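Local atomic coordinates of cystathionine gamma-synthase (Xanthomonas oryzae pv. oryzae KACC 10331, PDB entry 6LD7), a protein that probably uses pyridoxal 5'-phosphate to make cystathionine in the methionine biosynthesis pathway, as a member of the trans-sulfuration enzyme family. Residues D271-L276 with E381-D386. The protein carries 1 engineered substitution. Numbering follows the deposited sequence.
Sequences DAIAEL and EDLLID
L384 reaches across from helix 380-396 to A272, I273 and L276 of helix 259-277. Both helices belong to the C-terminal domain of a fold type I PLP-dependent enzyme. The short segments run roughly parallel, at -26°, with axes 10.1 Å apart. The contact is apolar and modest in area.

CB and CG of L384 make no close contact of their own. With CG anti to the carbonyl carbon (chi1 -67°), the fork is carried over to helix 259-277. At the fork, CD1 turns toward A272, with CD1 of L384 4.5 Å from CB of A272. CD2 goes in deeper, between I273 and L276. CD2 of L384 lies 4.1 Å from CG1 of I273 and 4.0 Å from CB of L276. The L276 and L384 side chains run past each other in opposite directions.

A second apolar contact lies beside this one. CD1 of I273 sits 4.1 Å from CB of L383 and also meets its CD1. I273 also touches L387 of helix 380-396 and M311 of strand 310-315, in the sheet of this domain. On another side of helix 380-396, D382 OD2 is hydrogen-bonded to T15 N and T18 OG1 of a second subunit.

One polar atom also borders the L384 methyl. O of A272 lies 3.9 Å from CD2 of L384, and this same oxygen accepts the helix hydrogen bond from N of L276 at 3.2 Å.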
loop_
_atom_site.group_PDB
_atom_site.type_symbol
_atom_site.label_atom_id
_atom_site.label_comp_id
_atom_site.label_asym_id
_atom_site.label_seq_id
_atom_site.Cartn_x
_atom_site.Cartn_y
_atom_site.Cartn_z
ATOM N N ASP C 271 24.102 -13.881 -21.315
ATOM C CA ASP C 271 24.926 -14.265 -22.512
ATOM C C ASP C 271 26.299 -13.572 -22.448
ATOM O O ASP C 271 27.306 -14.273 -22.618
ATOM C CB ASP C 271 24.223 -13.905 -23.817
ATOM C CG ASP C 271 22.955 -14.732 -24.021
ATOM O OD1 ASP C 271 22.680 -15.646 -23.180
ATOM O OD2 ASP C 271 22.158 -14.398 -24.947
ATOM N N ALA C 272 26.348 -12.290 -22.062
ATOM C CA ALA C 272 27.652 -11.592 -21.972
ATOM C C ALA C 272 28.458 -12.137 -20.798
ATOM O O ALA C 272 29.620 -12.314 -20.946
ATOM C CB ALA C 272 27.432 -10.132 -21.874
ATOM N N ILE C 273 27.828 -12.504 -19.674
ATOM C CA ILE C 273 28.601 -12.868 -18.497
ATOM C C ILE C 273 29.116 -14.258 -18.756
ATOM O O ILE C 273 30.274 -14.580 -18.350
ATOM C CB ILE C 273 27.754 -12.722 -17.216
ATOM C CG1 ILE C 273 27.632 -11.236 -16.893
ATOM C CG2 ILE C 273 28.369 -13.481 -16.084
ATOM C CD1 ILE C 273 26.531 -10.866 -15.948
ATOM N N ALA C 274 28.290 -15.106 -19.323
ATOM C CA ALA C 274 28.704 -16.499 -19.654
ATOM C C ALA C 274 29.904 -16.472 -20.613
ATOM O O ALA C 274 30.845 -17.253 -20.411
ATOM C CB ALA C 274 27.555 -17.288 -20.245
ATOM N N GLU C 275 29.885 -15.628 -21.630
ATOM C CA GLU C 275 31.091 -15.421 -22.475
ATOM C C GLU C 275 32.319 -15.047 -21.606
ATOM O O GLU C 275 33.399 -15.501 -21.946
ATOM C CB GLU C 275 30.924 -14.289 -23.502
ATOM C CG GLU C 275 30.438 -14.715 -24.857
ATOM C CD GLU C 275 31.449 -14.557 -25.980
ATOM O OE1 GLU C 275 32.572 -15.018 -25.794
ATOM O OE2 GLU C 275 31.105 -13.932 -27.038
ATOM N N LEU C 276 32.247 -14.110 -20.648
ATOM C CA LEU C 276 33.472 -13.735 -19.869
ATOM C C LEU C 276 33.928 -14.950 -19.044
ATOM O O LEU C 276 35.115 -15.242 -18.979
ATOM C CB LEU C 276 33.127 -12.589 -18.936
ATOM C CG LEU C 276 34.166 -12.298 -17.857
ATOM C CD1 LEU C 276 35.345 -11.523 -18.503
ATOM C CD2 LEU C 276 33.552 -11.485 -16.723
ATOM N N GLU C 381 27.919 -3.577 -19.326
ATOM C CA GLU C 381 29.318 -3.077 -19.131
ATOM C C GLU C 381 29.695 -3.072 -17.646
ATOM O O GLU C 381 30.852 -3.447 -17.331
ATOM C CB GLU C 381 29.573 -1.725 -19.793
ATOM C CG GLU C 381 28.907 -0.505 -19.163
ATOM C CD GLU C 381 28.993 0.774 -20.002
ATOM O OE1 GLU C 381 29.948 1.544 -19.767
ATOM O OE2 GLU C 381 28.064 1.055 -20.806
ATOM N N ASP C 382 28.794 -2.614 -16.775
ATOM C CA ASP C 382 29.091 -2.506 -15.314
ATOM C C ASP C 382 29.208 -3.882 -14.701
ATOM O O ASP C 382 30.137 -4.097 -13.919
ATOM C CB ASP C 382 28.039 -1.675 -14.579
ATOM C CG ASP C 382 28.044 -0.206 -14.950
ATOM O OD1 ASP C 382 29.170 0.313 -15.231
ATOM O OD2 ASP C 382 26.913 0.420 -14.977
ATOM N N LEU C 383 28.258 -4.776 -14.975
ATOM C CA LEU C 383 28.349 -6.141 -14.418
ATOM C C LEU C 383 29.666 -6.779 -14.826
ATOM O O LEU C 383 30.269 -7.437 -13.980
ATOM C CB LEU C 383 27.175 -7.003 -14.877
ATOM C CG LEU C 383 25.828 -6.433 -14.475
ATOM C CD1 LEU C 383 24.713 -7.410 -14.825
ATOM C CD2 LEU C 383 25.812 -6.104 -12.962
ATOM N N LEU C 384 30.125 -6.582 -16.064
ATOM C CA LEU C 384 31.407 -7.212 -16.515
ATOM C C LEU C 384 32.638 -6.577 -15.828
ATOM O O LEU C 384 33.542 -7.303 -15.389
ATOM C CB LEU C 384 31.539 -7.087 -18.021
ATOM C CG LEU C 384 30.541 -7.866 -18.864
ATOM C CD1 LEU C 384 30.691 -7.435 -20.311
ATOM C CD2 LEU C 384 30.771 -9.342 -18.751
ATOM N N ILE C 385 32.646 -5.282 -15.638
ATOM C CA ILE C 385 33.755 -4.607 -14.891
ATOM C C ILE C 385 33.795 -5.162 -13.458
ATOM O O ILE C 385 34.872 -5.607 -12.969
ATOM C CB ILE C 385 33.502 -3.094 -14.903
ATOM C CG1 ILE C 385 33.763 -2.502 -16.303
ATOM C CG2 ILE C 385 34.322 -2.416 -13.794
ATOM C CD1 ILE C 385 33.204 -1.064 -16.417
ATOM N N ASP C 386 32.627 -5.271 -12.827
ATOM C CA ASP C 386 32.534 -5.830 -11.453
ATOM C C ASP C 386 33.056 -7.263 -11.405
ATOM O O ASP C 386 33.877 -7.554 -10.477
ATOM C CB ASP C 386 31.101 -5.737 -10.939
ATOM C CG ASP C 386 30.939 -5.540 -9.429
ATOM O OD1 ASP C 386 31.860 -4.950 -8.773
ATOM O OD2 ASP C 386 29.851 -5.954 -8.917
#